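Local coordinates for protein Rna-directed RNA polymerase (Infectious pancreatic necrosis virus, PDB 3ZED) that probably copies the viral genome as an RNA-dependent RNA polymerase, found both free and covalently attached to the genomic RNA, at residues L264-S269 with T292-L297; Q609-E614 with N657-F662; T733-S738 with Q766-L771. All blocks are in the same frame, centred on the assembly; numbering follows the deposited sequence.

Interaction 1 (L264-S269 with T292-L297); sequences LVLADS and TDFWYL
L266 and F294 bring the two backbones nearest, with their CA atoms 8.7 Å apart, where helix 260-278 runs past the point at which the chain leaves helix 283-293 and turns into the 3-10 segment 295-297. F294 is the first residue to abandon helical backbone angles there, and its CB points at the neighbouring helix. Its CG stands beside the backbone N and anti to the carbonyl carbon (chi1 -70°), which carries the ring across so that its far corner rests on helix 260-278. CE1 comes 3.9 Å from the backbone O of L266, and CZ comes equally close, 3.9 Å, to CB of S269; both neighbours lie obliquely to the ring. S269 offers carbon here, its hydroxyl being turned back on its own helix: OG donates to O of V265 at 2.8 Å, while N of S269 reaches the same oxygen from the other face of the carbonyl plane.

Beside this, L266 meets Y296 at about a right angle. CD2 of L266 sits 3.8 Å from OH of Y296, and CD1 lies at the ring edge, near its plane, 4.3 Å from CE1 of Y296. No hydrogen bond joins the segments. F270 adds an edge-to-face partner for F294, and P96 of strand 92-98 touches both L266 and Y296. The whole is apolar packing of helix 260-278 against the turn where the chain leaves the next helix, 283-293, and it backs the predicted GTP-binding loop, since L266 touches Y251 and Y296 touches P250.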
loop_
_atom_site.group_PDB
_atom_site.type_symbol
_atom_site.label_atom_id
_atom_site.label_comp_id
_atom_site.label_asym_id
_atom_site.label_seq_id
_atom_site.Cartn_x
_atom_site.Cartn_y
_atom_site.Cartn_z
ATOM N N LEU B 264 -0.812 -16.876 15.316
ATOM C CA LEU B 264 -1.516 -18.072 14.854
ATOM C C LEU B 264 -2.607 -18.455 15.836
ATOM O O LEU B 264 -3.739 -18.645 15.411
ATOM C CB LEU B 264 -0.548 -19.260 14.643
ATOM C CG LEU B 264 0.492 -19.115 13.533
ATOM C CD1 LEU B 264 1.517 -20.233 13.603
ATOM C CD2 LEU B 264 -0.159 -19.060 12.159
ATOM N N VAL B 265 -2.293 -18.494 17.150
ATOM C CA VAL B 265 -3.249 -18.823 18.204
ATOM C C VAL B 265 -4.424 -17.823 18.155
ATOM O O VAL B 265 -5.577 -18.255 18.111
ATOM C CB VAL B 265 -2.582 -18.896 19.620
ATOM C CG1 VAL B 265 -3.624 -18.971 20.737
ATOM C CG2 VAL B 265 -1.618 -20.072 19.723
ATOM N N LEU B 266 -4.131 -16.510 18.124
ATOM C CA LEU B 266 -5.158 -15.465 18.121
ATOM C C LEU B 266 -5.979 -15.448 16.828
ATOM O O LEU B 266 -7.208 -15.366 16.916
ATOM C CB LEU B 266 -4.537 -14.082 18.379
ATOM C CG LEU B 266 -4.001 -13.815 19.795
ATOM C CD1 LEU B 266 -3.479 -12.406 19.903
ATOM C CD2 LEU B 266 -5.085 -14.076 20.895
ATOM N N ALA B 267 -5.314 -15.533 15.642
ATOM C CA ALA B 267 -5.997 -15.553 14.338
ATOM C C ALA B 267 -6.864 -16.807 14.213
ATOM O O ALA B 267 -8.011 -16.681 13.790
ATOM C CB ALA B 267 -5.003 -15.470 13.192
ATOM N N ASP B 268 -6.361 -17.987 14.663
ATOM C CA ASP B 268 -7.116 -19.244 14.676
ATOM C C ASP B 268 -8.386 -19.124 15.506
ATOM O O ASP B 268 -9.470 -19.469 15.035
ATOM C CB ASP B 268 -6.276 -20.392 15.278
ATOM C CG ASP B 268 -5.288 -21.099 14.375
ATOM O OD1 ASP B 268 -4.863 -20.494 13.359
ATOM O OD2 ASP B 268 -4.886 -22.229 14.717
ATOM N N SER B 269 -8.236 -18.654 16.756
ATOM C CA SER B 269 -9.332 -18.533 17.718
ATOM C C SER B 269 -10.382 -17.540 17.243
ATOM O O SER B 269 -11.564 -17.817 17.404
ATOM C CB SER B 269 -8.805 -18.125 19.091
ATOM O OG SER B 269 -7.856 -19.056 19.585
ATOM N N THR B 292 -16.348 -8.222 20.472
ATOM C CA THR B 292 -15.998 -7.434 21.661
ATOM C C THR B 292 -14.824 -8.103 22.421
ATOM O O THR B 292 -13.945 -7.392 22.914
ATOM C CB THR B 292 -17.232 -7.217 22.555
ATOM O OG1 THR B 292 -18.299 -6.716 21.746
ATOM C CG2 THR B 292 -16.969 -6.224 23.683
ATOM N N ASP B 293 -14.796 -9.462 22.498
ATOM C CA ASP B 293 -13.723 -10.210 23.167
ATOM C C ASP B 293 -12.371 -9.964 22.491
ATOM O O ASP B 293 -11.361 -9.916 23.184
ATOM C CB ASP B 293 -14.030 -11.716 23.207
ATOM C CG ASP B 293 -15.062 -12.163 24.242
ATOM O OD1 ASP B 293 -15.592 -11.293 24.977
ATOM O OD2 ASP B 293 -15.354 -13.377 24.300
ATOM N N PHE B 294 -12.372 -9.797 21.158
ATOM C CA PHE B 294 -11.197 -9.544 20.326
ATOM C C PHE B 294 -11.184 -8.087 19.791
ATOM O O PHE B 294 -10.630 -7.850 18.718
ATOM C CB PHE B 294 -11.159 -10.536 19.153
ATOM C CG PHE B 294 -10.854 -11.962 19.531
ATOM C CD1 PHE B 294 -9.542 -12.429 19.555
ATOM C CD2 PHE B 294 -11.878 -12.856 19.821
ATOM C CE1 PHE B 294 -9.260 -13.768 19.883
ATOM C CE2 PHE B 294 -11.597 -14.187 20.146
ATOM C CZ PHE B 294 -10.290 -14.637 20.171
ATOM N N TRP B 295 -11.770 -7.112 20.543
ATOM C CA TRP B 295 -11.864 -5.691 20.154
ATOM C C TRP B 295 -10.510 -5.145 19.668
ATOM O O TRP B 295 -10.476 -4.357 18.725
ATOM C CB TRP B 295 -12.395 -4.814 21.322
ATOM C CG TRP B 295 -11.428 -4.656 22.474
ATOM C CD1 TRP B 295 -11.362 -5.427 23.600
ATOM C CD2 TRP B 295 -10.344 -3.710 22.571
ATOM N NE1 TRP B 295 -10.314 -5.013 24.400
ATOM C CE2 TRP B 295 -9.645 -3.993 23.767
ATOM C CE3 TRP B 295 -9.876 -2.667 21.743
ATOM C CZ2 TRP B 295 -8.529 -3.246 24.178
ATOM C CZ3 TRP B 295 -8.756 -1.955 22.135
ATOM C CH2 TRP B 295 -8.115 -2.223 23.356
ATOM N N TYR B 296 -9.397 -5.565 20.331
ATOM C CA TYR B 296 -8.037 -5.089 20.101
ATOM C C TYR B 296 -7.521 -5.449 18.710
ATOM O O TYR B 296 -6.573 -4.819 18.236
ATOM C CB TYR B 296 -7.096 -5.585 21.209
ATOM C CG TYR B 296 -7.136 -7.077 21.449
ATOM C CD1 TYR B 296 -6.309 -7.940 20.735
ATOM C CD2 TYR B 296 -7.976 -7.623 22.412
ATOM C CE1 TYR B 296 -6.356 -9.314 20.936
ATOM C CE2 TYR B 296 -8.020 -8.995 22.636
ATOM C CZ TYR B 296 -7.202 -9.839 21.903
ATOM O OH TYR B 296 -7.228 -11.195 22.127
ATOM N N LEU B 297 -8.178 -6.411 18.031
ATOM C CA LEU B 297 -7.832 -6.790 16.666
ATOM C C LEU B 297 -8.296 -5.718 15.662
ATOM O O LEU B 297 -7.948 -5.801 14.481
ATOM C CB LEU B 297 -8.411 -8.168 16.304
ATOM C CG LEU B 297 -7.827 -9.401 17.020
ATOM C CD1 LEU B 297 -8.344 -10.678 16.390
ATOM C CD2 LEU B 297 -6.302 -9.410 17.002
#

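Interaction 2 (Q609-E614 with N657-F662); sequences QIVRYE and NNMSEF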
loop_
_atom_site.group_PDB
_atom_site.type_symbol
_atom_site.label_atom_id
_atom_site.label_comp_id
_atom_site.label_asym_id
_atom_site.label_seq_id
_atom_site.Cartn_x
_atom_site.Cartn_y
_atom_site.Cartn_z
ATOM N N GLN B 609 27.303 3.315 2.908
ATOM C CA GLN B 609 27.858 4.591 2.449
ATOM C C GLN B 609 28.080 4.583 0.942
ATOM O O GLN B 609 27.714 5.550 0.268
ATOM C CB GLN B 609 29.186 4.895 3.172
ATOM C CG GLN B 609 29.018 5.250 4.654
ATOM C CD GLN B 609 28.264 6.549 4.876
ATOM O OE1 GLN B 609 28.593 7.606 4.311
ATOM N NE2 GLN B 609 27.233 6.488 5.708
ATOM N N ILE B 610 28.642 3.484 0.411
ATOM C CA ILE B 610 28.861 3.312 -1.029
ATOM C C ILE B 610 27.490 3.178 -1.732
ATOM O O ILE B 610 27.279 3.820 -2.766
ATOM C CB ILE B 610 29.779 2.096 -1.313
ATOM C CG1 ILE B 610 31.199 2.331 -0.718
ATOM C CG2 ILE B 610 29.819 1.758 -2.821
ATOM C CD1 ILE B 610 31.987 1.088 -0.416
ATOM N N VAL B 611 26.585 2.335 -1.176
ATOM C CA VAL B 611 25.242 2.080 -1.704
ATOM C C VAL B 611 24.465 3.421 -1.877
ATOM O O VAL B 611 23.908 3.660 -2.940
ATOM C CB VAL B 611 24.468 1.048 -0.830
ATOM C CG1 VAL B 611 22.986 0.968 -1.212
ATOM C CG2 VAL B 611 25.108 -0.341 -0.928
ATOM N N ARG B 612 24.464 4.279 -0.854
ATOM C CA ARG B 612 23.782 5.580 -0.840
ATOM C C ARG B 612 24.154 6.439 -2.066
ATOM O O ARG B 612 23.261 6.931 -2.744
ATOM C CB ARG B 612 24.116 6.325 0.463
ATOM C CG ARG B 612 23.694 7.792 0.484
ATOM C CD ARG B 612 24.577 8.592 1.419
ATOM N NE ARG B 612 24.208 8.365 2.813
ATOM C CZ ARG B 612 24.734 9.016 3.837
ATOM N NH1 ARG B 612 25.666 9.941 3.636
ATOM N NH2 ARG B 612 24.323 8.763 5.069
ATOM N N TYR B 613 25.459 6.601 -2.347
ATOM C CA TYR B 613 25.940 7.397 -3.475
ATOM C C TYR B 613 25.738 6.691 -4.820
ATOM O O TYR B 613 25.454 7.370 -5.789
ATOM C CB TYR B 613 27.400 7.804 -3.267
ATOM C CG TYR B 613 27.535 8.749 -2.096
ATOM C CD1 TYR B 613 26.901 9.994 -2.100
ATOM C CD2 TYR B 613 28.204 8.363 -0.936
ATOM C CE1 TYR B 613 26.955 10.840 -0.996
ATOM C CE2 TYR B 613 28.255 9.198 0.181
ATOM C CZ TYR B 613 27.628 10.435 0.146
ATOM O OH TYR B 613 27.727 11.302 1.203
ATOM N N GLU B 614 25.802 5.352 -4.882
ATOM C CA GLU B 614 25.556 4.625 -6.122
ATOM C C GLU B 614 24.066 4.636 -6.488
ATOM O O GLU B 614 23.738 4.838 -7.656
ATOM C CB GLU B 614 26.069 3.171 -6.038
ATOM C CG GLU B 614 27.583 3.013 -5.984
ATOM C CD GLU B 614 28.349 3.444 -7.220
ATOM O OE1 GLU B 614 28.546 4.664 -7.414
ATOM O OE2 GLU B 614 28.790 2.559 -7.979
ATOM N N ASN B 657 20.045 -4.001 -2.172
ATOM C CA ASN B 657 18.622 -3.670 -2.217
ATOM C C ASN B 657 18.007 -3.425 -0.839
ATOM O O ASN B 657 17.294 -2.437 -0.670
ATOM C CB ASN B 657 17.849 -4.752 -2.978
ATOM C CG ASN B 657 18.395 -4.936 -4.379
ATOM O OD1 ASN B 657 19.408 -5.609 -4.595
ATOM N ND2 ASN B 657 17.841 -4.215 -5.330
ATOM N N ASN B 658 18.305 -4.288 0.135
ATOM C CA ASN B 658 17.802 -4.196 1.515
ATOM C C ASN B 658 18.367 -2.970 2.280
ATOM O O ASN B 658 17.742 -2.532 3.243
ATOM C CB ASN B 658 18.078 -5.487 2.298
ATOM C CG ASN B 658 19.339 -6.206 1.890
ATOM O OD1 ASN B 658 19.315 -7.140 1.074
ATOM N ND2 ASN B 658 20.468 -5.741 2.397
ATOM N N MET B 659 19.515 -2.427 1.844
ATOM C CA MET B 659 20.177 -1.251 2.421
ATOM C C MET B 659 19.703 0.091 1.816
ATOM O O MET B 659 20.106 1.161 2.299
ATOM C CB MET B 659 21.687 -1.341 2.184
ATOM C CG MET B 659 22.362 -2.463 2.889
ATOM S SD MET B 659 24.138 -2.192 2.864
ATOM C CE MET B 659 24.584 -3.089 4.307
ATOM N N SER B 660 18.895 0.050 0.745
ATOM C CA SER B 660 18.528 1.285 0.069
ATOM C C SER B 660 17.031 1.479 -0.049
ATOM O O SER B 660 16.305 0.521 -0.221
ATOM C CB SER B 660 19.173 1.313 -1.318
ATOM O OG SER B 660 18.882 2.504 -2.030
ATOM N N GLU B 661 16.577 2.738 -0.004
ATOM C CA GLU B 661 15.160 3.091 -0.210
ATOM C C GLU B 661 14.767 2.868 -1.694
ATOM O O GLU B 661 13.590 2.806 -2.007
ATOM C CB GLU B 661 14.883 4.547 0.214
ATOM C CG GLU B 661 15.524 5.617 -0.656
ATOM C CD GLU B 661 15.108 7.026 -0.273
ATOM O OE1 GLU B 661 13.886 7.293 -0.236
ATOM O OE2 GLU B 661 15.998 7.866 -0.012
ATOM N N PHE B 662 15.770 2.772 -2.591
ATOM C CA PHE B 662 15.595 2.559 -4.028
ATOM C C PHE B 662 15.814 1.099 -4.415
ATOM O O PHE B 662 15.798 0.788 -5.603
ATOM C CB PHE B 662 16.554 3.479 -4.820
ATOM C CG PHE B 662 16.375 4.946 -4.492
ATOM C CD1 PHE B 662 15.144 5.583 -4.699
ATOM C CD2 PHE B 662 17.418 5.685 -3.945
ATOM C CE1 PHE B 662 14.982 6.939 -4.390
ATOM C CE2 PHE B 662 17.249 7.036 -3.624
ATOM C CZ PHE B 662 16.032 7.649 -3.843
#
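S660 opens an ST turn in the loop that follows helix 650-654, and the carbon side of this turn lies against V611 of helix 604-621, within the thumb domain. The contact is small and built almost wholly from one methyl group. CG1 of V611, which stands anti to the backbone N (chi1 169°), reaches over to CB of S660 at 3.8 Å and to CB of M659 at 4.3 Å. All three residues point their CB atoms across the contact, but M659 then bends off: its thioether end leads away from V611, and the side chain packs on A604, at the start of the same helix, and on L593 and F652.

The polar atom of S660 is turned to a local task. Its OG accepts the backbone N-H of F662 at 3.2 Å, with a fairly straight N-H...O angle of 160°, which closes the ST turn. Just before it, N of S660 bonds to O of N657 at 3.3 Å as the 3-10 segment 657-659 runs out. Beyond the turn, F662 lays its ring toward A615 and V619, farther along helix 604-621, and CG of E661 sits 3.6 Å above the centre of that ring. The carboxylate of E661 leads elsewhere, to a salt bridge with R308 and a hydrogen bond with S586. On the helix side, L653 and W656 also touch V611.

With no hydrogen bond or charge pair between the two segments, the direct contact between them is van der Waals packing of V611 on two CB atoms; polar bonds within the loop help to shape it, and S660 presents its carbon to the helix.

Interaction 3 (T733-S738 with Q766-L771); sequences TKLRVS and QQQQLL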
loop_
_atom_site.group_PDB
_atom_site.type_symbol
_atom_site.label_atom_id
_atom_site.label_comp_id
_atom_site.label_asym_id
_atom_site.label_seq_id
_atom_site.Cartn_x
_atom_site.Cartn_y
_atom_site.Cartn_z
ATOM N N THR B 733 -24.254 -8.421 2.224
ATOM C CA THR B 733 -23.867 -7.036 2.548
ATOM C C THR B 733 -25.046 -6.216 3.061
ATOM O O THR B 733 -24.823 -5.153 3.635
ATOM C CB THR B 733 -23.201 -6.320 1.338
ATOM O OG1 THR B 733 -24.179 -6.008 0.344
ATOM C CG2 THR B 733 -22.050 -7.113 0.736
ATOM N N LYS B 734 -26.279 -6.710 2.870
ATOM C CA LYS B 734 -27.521 -6.026 3.230
ATOM C C LYS B 734 -28.234 -6.629 4.447
ATOM O O LYS B 734 -28.962 -5.905 5.124
ATOM C CB LYS B 734 -28.489 -6.030 2.031
ATOM C CG LYS B 734 -27.980 -5.232 0.824
ATOM C CD LYS B 734 -28.465 -5.844 -0.479
ATOM C CE LYS B 734 -28.059 -5.039 -1.679
ATOM N NZ LYS B 734 -28.512 -5.685 -2.936
ATOM N N LEU B 735 -28.057 -7.926 4.731
ATOM C CA LEU B 735 -28.763 -8.585 5.842
ATOM C C LEU B 735 -28.051 -8.447 7.195
ATOM O O LEU B 735 -26.825 -8.510 7.252
ATOM C CB LEU B 735 -28.962 -10.062 5.521
ATOM C CG LEU B 735 -30.004 -10.393 4.452
ATOM C CD1 LEU B 735 -29.651 -11.695 3.740
ATOM C CD2 LEU B 735 -31.404 -10.487 5.056
ATOM N N ARG B 736 -28.830 -8.310 8.288
ATOM C CA ARG B 736 -28.303 -8.166 9.655
ATOM C C ARG B 736 -27.662 -9.480 10.165
ATOM O O ARG B 736 -27.932 -10.563 9.628
ATOM C CB ARG B 736 -29.383 -7.651 10.636
ATOM C CG ARG B 736 -30.573 -8.580 10.825
ATOM C CD ARG B 736 -31.686 -7.942 11.624
ATOM N NE ARG B 736 -31.367 -7.787 13.044
ATOM C CZ ARG B 736 -32.106 -7.092 13.905
ATOM N NH1 ARG B 736 -33.213 -6.480 13.501
ATOM N NH2 ARG B 736 -31.743 -7.004 15.178
ATOM N N VAL B 737 -26.818 -9.356 11.217
ATOM C CA VAL B 737 -26.006 -10.419 11.827
ATOM C C VAL B 737 -26.865 -11.563 12.445
ATOM O O VAL B 737 -26.402 -12.705 12.445
ATOM C CB VAL B 737 -24.984 -9.778 12.819
ATOM C CG1 VAL B 737 -24.568 -10.706 13.941
ATOM C CG2 VAL B 737 -23.753 -9.278 12.067
ATOM N N SER B 738 -28.113 -11.287 12.893
ATOM C CA SER B 738 -29.000 -12.318 13.466
ATOM C C SER B 738 -29.406 -13.398 12.425
ATOM O O SER B 738 -29.719 -14.515 12.819
ATOM C CB SER B 738 -30.252 -11.687 14.068
ATOM O OG SER B 738 -30.981 -10.980 13.078
ATOM N N GLN B 766 -33.245 -17.125 -4.327
ATOM C CA GLN B 766 -34.615 -16.678 -4.611
ATOM C C GLN B 766 -35.433 -16.639 -3.315
ATOM O O GLN B 766 -36.159 -15.668 -3.073
ATOM C CB GLN B 766 -35.280 -17.590 -5.654
ATOM N N GLN B 767 -35.257 -17.665 -2.464
ATOM C CA GLN B 767 -35.886 -17.785 -1.152
ATOM C C GLN B 767 -35.420 -16.640 -0.233
ATOM O O GLN B 767 -36.247 -15.973 0.389
ATOM C CB GLN B 767 -35.521 -19.149 -0.553
ATOM C CG GLN B 767 -36.336 -19.596 0.652
ATOM C CD GLN B 767 -35.819 -20.919 1.160
ATOM O OE1 GLN B 767 -35.285 -21.011 2.271
ATOM N NE2 GLN B 767 -35.915 -21.963 0.335
ATOM N N GLN B 768 -34.097 -16.385 -0.199
ATOM C CA GLN B 768 -33.488 -15.333 0.611
ATOM C C GLN B 768 -33.898 -13.928 0.117
ATOM O O GLN B 768 -34.090 -13.038 0.940
ATOM C CB GLN B 768 -31.965 -15.487 0.638
ATOM C CG GLN B 768 -31.318 -14.807 1.841
ATOM C CD GLN B 768 -29.902 -15.263 2.065
ATOM O OE1 GLN B 768 -29.643 -16.218 2.809
ATOM N NE2 GLN B 768 -28.958 -14.593 1.431
ATOM N N GLN B 769 -34.071 -13.746 -1.203
ATOM C CA GLN B 769 -34.507 -12.478 -1.797
ATOM C C GLN B 769 -35.912 -12.111 -1.301
ATOM O O GLN B 769 -36.173 -10.932 -1.046
ATOM C CB GLN B 769 -34.482 -12.566 -3.332
ATOM C CG GLN B 769 -34.477 -11.218 -4.047
ATOM C CD GLN B 769 -33.146 -10.514 -3.944
ATOM O OE1 GLN B 769 -32.157 -10.882 -4.599
ATOM N NE2 GLN B 769 -33.094 -9.474 -3.122
ATOM N N LEU B 770 -36.793 -13.128 -1.130
ATOM C CA LEU B 770 -38.164 -12.957 -0.647
ATOM C C LEU B 770 -38.208 -12.504 0.809
ATOM O O LEU B 770 -38.960 -11.578 1.112
ATOM C CB LEU B 770 -39.002 -14.242 -0.792
ATOM C CG LEU B 770 -39.334 -14.732 -2.199
ATOM C CD1 LEU B 770 -39.939 -16.110 -2.142
ATOM C CD2 LEU B 770 -40.284 -13.783 -2.918
ATOM N N LEU B 771 -37.419 -13.138 1.712
ATOM C CA LEU B 771 -37.407 -12.767 3.137
ATOM C C LEU B 771 -36.786 -11.371 3.365
ATOM O O LEU B 771 -36.990 -10.790 4.434
ATOM C CB LEU B 771 -36.739 -13.824 4.050
ATOM C CG LEU B 771 -35.341 -14.339 3.716
ATOM C CD1 LEU B 771 -34.262 -13.551 4.457
ATOM C CD2 LEU B 771 -35.229 -15.826 4.050
#
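L735, in the loop between helices 724-732 and 740-752, packs against Q768 and L771 on helix 757-771, joining the loop to that helix in the C-terminal region, where helix 740-752 touches both. Its CB points at helix 757-771, and with CG beside the backbone N (chi1 -72°) the two methyls divide the work. CD1 rests against the glutamine, 3.8 Å from NE2 of Q768 and 4.0 Å from CG of Q768, the two side chains meeting at a slant. CD2 instead meets CD1 of L771 at 4.2 Å, a looser apolar touch at the margin of the contact.

Q768 reaches the leucine by an extended chain, its CG anti to the backbone N (chi1 -158°). The amide does not end blindly against the methyl: NE2 donates to OE1 of Q731 on helix 724-732. Q743 of helix 740-752 touches both L735 and Q768, and M772 also packs on L735.

The contact is therefore mixed in character. One leucine methyl packs on the amide end and aliphatic chain of a buried glutamine without bonding to it, while the other meets L771; the hydrogen bond to Q731 gives that glutamine its polar tie and probably limits its rotation.

How the interactions relate
All three contacts join segments without a hydrogen bond or salt bridge between them, and each belongs to a different part of the polymerase: interaction 1 to the palm region, 2 to the thumb, 3 to the C-terminal region. Interaction 1 buries the most surface and alone uses aromatic rings; it is partly buried. Interactions 2 and 3 are smaller but buried, each centred on one aliphatic residue, touching CB atoms in one and a glutamine and leucine in the other. They lie on opposite sides of the chain's centre, their centres 55 Å apart. Helix 283-293 runs between the neighbourhoods of interactions 1 and 3: residues just after it make interaction 1, and its V287 and E284 touch V737 and S738, beside interaction 3.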